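Local coordinates for protein geobacter metallireducens SMUG1 (Geobacter metallireducens, PDB 5H9I) that belongs to the uracil-DNA glycosylase superfamily as a SMUG1 protein, with an alpha/beta fold built on a parallel sheet, and binds xanthine in a pocket, at residues A[209-214]-A[231-236]; A[51-56]-A[179-184]. One frame throughout, in Å; residues are numbered along the deposited sequence.

Interaction 1 (A[209-214]-A[231-236]); sequences GRIIHP and RQLAEL. With XAN (xanthine), chain B.
G209 meets L236 at the start of this contact: the leucine methyl CD2 sits 3.9 Å from G209 CA, just where a side chain on this strand residue would have to go, so the lack of one lets L236 close in. R210 keeps its CG anti to the backbone N (chi1 175°) and then bends at chi3, which brings the guanidinium over to the amide of Q232. Q232 NE2 lies over one face of the guanidinium, 3.3 Å from R210 NH2, with the two planes 73° apart; both are donors, so this is packing and not a hydrogen bond. I211 turns its CG2 branch onto L233, 3.8 Å from L233 CD2, and I187 of strand 185-189 touches both side chains.

Here the strand ends. It is an outermost strand of the parallel sheet in this alpha/beta fold, and the end of helix 219-235 runs back along it nearly antiparallel, the axes of 209-211 and 231-235 coming within 8.2 Å.

Just past the strand end, I212 N gives its hydrogen to Q232 OE1 at 2.8 Å, a nearly straight bond (162°) with the donor tilted modestly from the carbonyl plane. Q232 OE1 also lies 3.4 Å from I212 CG2, so backbone and side chain of I212 meet it together. I212 O accepts a hydrogen bond from W225 NE1 of the same helix. H213 points away from the helix and serves the ligand pocket: H213 NE2 donates a clearly bent hydrogen bond to xanthine N7 at 3.0 Å, the purine nitrogen lying at the ring edge, while H213 ND1 is hydrogen-bonded to S215 N.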
loop_
_atom_site.group_PDB
_atom_site.type_symbol
_atom_site.label_atom_id
_atom_site.label_comp_id
_atom_site.label_asym_id
_atom_site.label_seq_id
_atom_site.Cartn_x
_atom_site.Cartn_y
_atom_site.Cartn_z
ATOM N N GLY A 209 -0.569 -7.209 14.054
ATOM C CA GLY A 209 -1.992 -7.291 14.203
ATOM C C GLY A 209 -2.684 -6.928 12.890
ATOM O O GLY A 209 -2.077 -6.891 11.796
ATOM N N ARG A 210 -3.996 -6.827 12.972
ATOM C CA ARG A 210 -4.868 -6.694 11.825
ATOM C C ARG A 210 -5.946 -5.683 12.152
ATOM O O ARG A 210 -6.410 -5.664 13.227
ATOM C CB ARG A 210 -5.559 -8.054 11.506
ATOM C CG ARG A 210 -6.598 -7.984 10.377
ATOM C CD ARG A 210 -7.474 -9.219 10.058
ATOM N NE ARG A 210 -8.451 -9.651 11.091
ATOM C CZ ARG A 210 -9.737 -9.254 11.293
ATOM N NH1 ARG A 210 -10.391 -9.837 12.282
ATOM N NH2 ARG A 210 -10.431 -8.335 10.565
ATOM N N ILE A 211 -6.325 -4.873 11.178
ATOM C CA ILE A 211 -7.603 -4.244 11.201
ATOM C C ILE A 211 -8.463 -4.700 9.998
ATOM O O ILE A 211 -7.944 -5.130 8.945
ATOM C CB ILE A 211 -7.530 -2.703 11.202
ATOM C CG1 ILE A 211 -6.884 -2.161 9.965
ATOM C CG2 ILE A 211 -6.963 -2.215 12.572
ATOM C CD1 ILE A 211 -7.038 -0.635 9.820
ATOM N N ILE A 212 -9.764 -4.556 10.172
ATOM C CA ILE A 212 -10.697 -4.849 9.071
ATOM C C ILE A 212 -10.268 -4.004 7.843
ATOM O O ILE A 212 -9.974 -2.809 7.966
ATOM C CB ILE A 212 -12.128 -4.547 9.549
ATOM C CG1 ILE A 212 -13.117 -4.838 8.498
ATOM C CG2 ILE A 212 -12.226 -3.191 10.149
ATOM C CD1 ILE A 212 -14.558 -4.815 9.132
ATOM N N HIS A 213 -10.419 -4.595 6.673
ATOM C CA HIS A 213 -10.197 -3.853 5.444
ATOM C C HIS A 213 -11.409 -2.981 5.138
ATOM O O HIS A 213 -12.553 -3.382 5.373
ATOM C CB HIS A 213 -9.969 -4.845 4.331
ATOM C CG HIS A 213 -9.458 -4.230 3.088
ATOM N ND1 HIS A 213 -10.263 -3.470 2.266
ATOM C CD2 HIS A 213 -8.221 -4.219 2.549
ATOM C CE1 HIS A 213 -9.534 -3.035 1.254
ATOM N NE2 HIS A 213 -8.325 -3.512 1.386
ATOM N N PRO A 214 -11.191 -1.779 4.642
ATOM C CA PRO A 214 -12.281 -0.801 4.446
ATOM C C PRO A 214 -13.170 -1.056 3.218
ATOM O O PRO A 214 -14.096 -0.250 3.097
ATOM C CB PRO A 214 -11.516 0.558 4.367
ATOM C CG PRO A 214 -10.186 0.214 3.802
ATOM C CD PRO A 214 -9.855 -1.088 4.486
ATOM N N ARG A 231 -11.932 -0.020 17.528
ATOM C CA ARG A 231 -11.920 -1.102 18.468
ATOM C C ARG A 231 -10.771 -2.091 18.377
ATOM O O ARG A 231 -10.111 -2.434 19.344
ATOM C CB ARG A 231 -13.279 -1.907 18.447
ATOM C CG ARG A 231 -13.224 -3.245 19.202
ATOM C CD ARG A 231 -14.603 -3.927 19.375
ATOM N NE ARG A 231 -15.149 -4.358 18.092
ATOM C CZ ARG A 231 -14.647 -5.334 17.350
ATOM N NH1 ARG A 231 -13.589 -6.029 17.767
ATOM N NH2 ARG A 231 -15.240 -5.652 16.197
ATOM N N GLN A 232 -10.422 -2.538 17.137
ATOM C CA GLN A 232 -9.374 -3.391 16.925
ATOM C C GLN A 232 -8.057 -2.811 17.338
ATOM O O GLN A 232 -7.175 -3.425 17.896
ATOM C CB GLN A 232 -9.282 -3.862 15.467
ATOM C CG GLN A 232 -10.505 -4.733 15.113
ATOM C CD GLN A 232 -10.539 -5.050 13.635
ATOM O OE1 GLN A 232 -10.469 -4.156 12.843
ATOM N NE2 GLN A 232 -10.534 -6.321 13.235
ATOM N N LEU A 233 -7.844 -1.532 16.962
ATOM C CA LEU A 233 -6.642 -0.872 17.441
ATOM C C LEU A 233 -6.474 -0.778 18.932
ATOM O O LEU A 233 -5.397 -0.927 19.421
ATOM C CB LEU A 233 -6.557 0.525 16.793
ATOM C CG LEU A 233 -6.337 0.560 15.234
ATOM C CD1 LEU A 233 -6.747 1.900 14.652
ATOM C CD2 LEU A 233 -4.949 0.105 14.835
ATOM N N ALA A 234 -7.548 -0.470 19.604
ATOM C CA ALA A 234 -7.516 -0.410 21.041
ATOM C C ALA A 234 -7.175 -1.757 21.637
ATOM O O ALA A 234 -6.360 -1.837 22.563
ATOM C CB ALA A 234 -8.869 0.094 21.513
ATOM N N GLU A 235 -7.718 -2.821 21.069
ATOM C CA GLU A 235 -7.383 -4.181 21.526
ATOM C C GLU A 235 -5.959 -4.548 21.287
ATOM O O GLU A 235 -5.390 -5.242 22.083
ATOM C CB GLU A 235 -8.207 -5.259 20.825
ATOM C CG GLU A 235 -9.647 -5.198 21.003
ATOM C CD GLU A 235 -10.340 -6.150 20.018
ATOM O OE1 GLU A 235 -9.652 -6.958 19.319
ATOM O OE2 GLU A 235 -11.576 -6.037 19.921
ATOM N N LEU A 236 -5.292 -3.976 20.280
ATOM C CA LEU A 236 -3.911 -4.067 20.014
ATOM C C LEU A 236 -2.998 -3.159 20.863
ATOM O O LEU A 236 -1.775 -3.166 20.705
ATOM C CB LEU A 236 -3.564 -3.750 18.528
ATOM C CG LEU A 236 -3.525 -4.817 17.427
ATOM C CD1 LEU A 236 -4.809 -5.596 17.458
ATOM C CD2 LEU A 236 -3.407 -4.157 16.074
HETATM N N9 XAN B . -7.353 -0.125 -1.941
HETATM C C4 XAN B . -6.090 -0.279 -1.657
HETATM N N3 XAN B . -4.997 0.463 -1.809
HETATM C C2 XAN B . -3.883 0.025 -1.424
HETATM O O2 XAN B . -2.902 0.695 -1.622
HETATM N N1 XAN B . -3.736 -1.145 -0.786
HETATM C C6 XAN B . -4.723 -1.953 -0.547
HETATM O O6 XAN B . -4.594 -3.061 -0.015
HETATM C C5 XAN B . -5.978 -1.563 -1.021
HETATM N N7 XAN B . -7.181 -2.114 -0.972
HETATM C C8 XAN B . -8.012 -1.243 -1.523
#

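Interaction 2 (A[51-56]-A[179-184]); sequences PPKEVL and VLLRPR
P52 and L181 bring their CA atoms to 4.5 Å, E54 and P183 to 4.3 Å, so the two backbones run close together as one approaches strand 55-59 and the other leaves helix 160-181. The P51-P52 peptide bond is cis. This is a junction in the alpha/beta fold: strand 55-59 and strand 185-189, which follows the helix, are parallel neighbours in the central sheet, and the backbones are already hydrogen-bonded ahead of the two strands. R182 is the first residue to leave the helix, and with phi at 59° it takes a left-handed helical conformation, which ends the helix. Two backbone hydrogen bonds tie the segments. K53 N donates to L181 O at 2.9 Å, in the carbonyl plane and on a lone pair; R184 N donates to E54 O at 2.8 Å, less straight at 136° and tilted from that carbonyl's plane. L181 O also receives a CA-H...O contact from P52 CA, and P183 CA makes another to K53 O at 3.2 Å.

Among the side chains, L181 has the largest share of the packing. L181 CD2 reaches P51 CB at 4.0 Å, while CD1 lies alongside K53 CG, the two side chains pointing the same way. Beyond CG the lysine bends at chi2 (-58°) and leads its ammonium away from the helix, to the carbonyl oxygens of F48, S50 and F132. P51 also sets CB against L180 O, and L56 CB approaches P183 CG loosely, at 4.3 Å, with F136 of strand 135-139 touching both L56 and L181. R184 sends NH2 to G237 O. The R182 guanidinium approaches P52 obliquely, R182 NH2 standing 3.8 Å from P52 CB.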
loop_
_atom_site.group_PDB
_atom_site.type_symbol
_atom_site.label_atom_id
_atom_site.label_comp_id
_atom_site.label_asym_id
_atom_site.label_seq_id
_atom_site.Cartn_x
_atom_site.Cartn_y
_atom_site.Cartn_z
ATOM N N PRO A 51 11.666 8.406 9.444
ATOM C CA PRO A 51 11.731 7.656 10.626
ATOM C C PRO A 51 11.968 8.443 11.866
ATOM O O PRO A 51 12.503 9.579 11.736
ATOM C CB PRO A 51 12.893 6.725 10.371
ATOM C CG PRO A 51 13.805 7.495 9.470
ATOM C CD PRO A 51 12.842 8.225 8.599
ATOM N N PRO A 52 11.631 7.887 13.004
ATOM C CA PRO A 52 11.037 6.600 13.304
ATOM C C PRO A 52 9.528 6.786 13.288
ATOM O O PRO A 52 9.031 7.889 13.500
ATOM C CB PRO A 52 11.565 6.235 14.672
ATOM C CG PRO A 52 11.673 7.583 15.288
ATOM C CD PRO A 52 12.054 8.561 14.265
ATOM N N LYS A 53 8.844 5.661 13.144
ATOM C CA LYS A 53 7.377 5.594 13.363
ATOM C C LYS A 53 7.105 4.617 14.481
ATOM O O LYS A 53 7.880 3.730 14.736
ATOM C CB LYS A 53 6.668 5.063 12.083
ATOM C CG LYS A 53 6.995 5.840 10.836
ATOM C CD LYS A 53 6.680 7.287 10.877
ATOM C CE LYS A 53 6.690 7.900 9.512
ATOM N NZ LYS A 53 6.826 9.376 9.458
ATOM N N GLU A 54 5.989 4.807 15.167
ATOM C CA GLU A 54 5.562 3.826 16.146
ATOM C C GLU A 54 4.769 2.679 15.544
ATOM O O GLU A 54 4.824 1.492 16.017
ATOM C CB GLU A 54 4.733 4.502 17.229
ATOM C CG GLU A 54 5.509 5.494 18.053
ATOM C CD GLU A 54 4.632 6.096 19.175
ATOM O OE1 GLU A 54 5.193 7.067 19.770
ATOM O OE2 GLU A 54 3.425 5.647 19.407
ATOM N N VAL A 55 4.014 2.933 14.473
ATOM C CA VAL A 55 3.084 1.995 13.896
ATOM C C VAL A 55 3.139 2.076 12.407
ATOM O O VAL A 55 3.047 3.179 11.855
ATOM C CB VAL A 55 1.653 2.231 14.350
ATOM C CG1 VAL A 55 0.630 1.326 13.735
ATOM C CG2 VAL A 55 1.553 2.238 15.907
ATOM N N LEU A 56 3.204 0.935 11.739
ATOM C CA LEU A 56 3.147 0.791 10.269
ATOM C C LEU A 56 1.919 0.062 9.819
ATOM O O LEU A 56 1.767 -1.093 10.251
ATOM C CB LEU A 56 4.369 0.072 9.775
ATOM C CG LEU A 56 4.439 -0.190 8.296
ATOM C CD1 LEU A 56 4.485 1.077 7.503
ATOM C CD2 LEU A 56 5.645 -1.036 7.941
ATOM N N VAL A 179 13.092 -2.247 9.545
ATOM C CA VAL A 179 14.389 -1.895 10.136
ATOM C C VAL A 179 14.620 -0.369 10.053
ATOM O O VAL A 179 15.148 0.201 11.001
ATOM C CB VAL A 179 15.529 -2.635 9.424
ATOM C CG1 VAL A 179 16.936 -2.054 9.812
ATOM C CG2 VAL A 179 15.395 -4.137 9.764
ATOM N N LEU A 180 14.160 0.276 8.943
ATOM C CA LEU A 180 14.354 1.755 8.898
ATOM C C LEU A 180 13.440 2.531 9.839
ATOM O O LEU A 180 13.861 3.467 10.549
ATOM C CB LEU A 180 14.095 2.159 7.513
ATOM C CG LEU A 180 14.176 3.722 7.209
ATOM C CD1 LEU A 180 15.615 4.146 7.286
ATOM C CD2 LEU A 180 13.534 4.072 5.917
ATOM N N LEU A 181 12.124 2.205 9.834
ATOM C CA LEU A 181 11.142 3.005 10.554
ATOM C C LEU A 181 11.058 2.658 11.993
ATOM O O LEU A 181 10.594 3.429 12.799
ATOM C CB LEU A 181 9.751 2.886 9.871
ATOM C CG LEU A 181 9.720 3.343 8.427
ATOM C CD1 LEU A 181 8.269 3.171 8.008
ATOM C CD2 LEU A 181 10.116 4.783 8.171
ATOM N N ARG A 182 11.454 1.445 12.326
ATOM C CA ARG A 182 11.464 0.982 13.704
ATOM C C ARG A 182 10.121 0.996 14.447
ATOM O O ARG A 182 10.070 1.373 15.561
ATOM C CB ARG A 182 12.533 1.731 14.511
ATOM C CG ARG A 182 13.921 1.659 13.870
ATOM C CD ARG A 182 15.025 2.238 14.757
ATOM N NE ARG A 182 14.975 3.686 14.874
ATOM C CZ ARG A 182 15.446 4.554 13.966
ATOM N NH1 ARG A 182 16.010 4.126 12.843
ATOM N NH2 ARG A 182 15.344 5.849 14.165
ATOM N N PRO A 183 9.049 0.522 13.826
ATOM C CA PRO A 183 7.815 0.564 14.540
ATOM C C PRO A 183 7.742 -0.477 15.671
ATOM O O PRO A 183 8.446 -1.493 15.568
ATOM C CB PRO A 183 6.781 0.146 13.451
ATOM C CG PRO A 183 7.620 -0.709 12.518
ATOM C CD PRO A 183 8.992 -0.104 12.480
ATOM N N ARG A 184 6.904 -0.225 16.650
ATOM C CA ARG A 184 6.547 -1.165 17.678
ATOM C C ARG A 184 5.484 -2.171 17.181
ATOM O O ARG A 184 5.501 -3.247 17.607
ATOM C CB ARG A 184 6.064 -0.349 18.891
ATOM C CG ARG A 184 5.523 -1.061 20.102
ATOM C CD ARG A 184 4.982 -0.089 21.169
ATOM N NE ARG A 184 3.774 0.670 20.803
ATOM C CZ ARG A 184 2.518 0.242 20.894
ATOM N NH1 ARG A 184 2.223 -0.980 21.327
ATOM N NH2 ARG A 184 1.554 1.034 20.534
#

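In the fold
Both contacts reach the four-stranded parallel sheet, whose order is 135-139, 55-59, 185-189, 207-211. Interaction 2 ties the lead-in to strand 55-59 to the turn between helix 160-181 and strand 185-189; interaction 1 sets strand 207-211, at one edge of the sheet, against helix 219-235. Along the chain they come in series, interaction 2 closing before interaction 1 opens. Their centres are 18 Å apart and their nearest atoms about 5 Å, without touching. Strand 185-189 bridges them, pairing with strands 55-59 and 207-211. Interaction 1 leads on to the xanthine pocket through H213, whereas the L56 side chain of interaction 2 stays about 12 Å from that ligand.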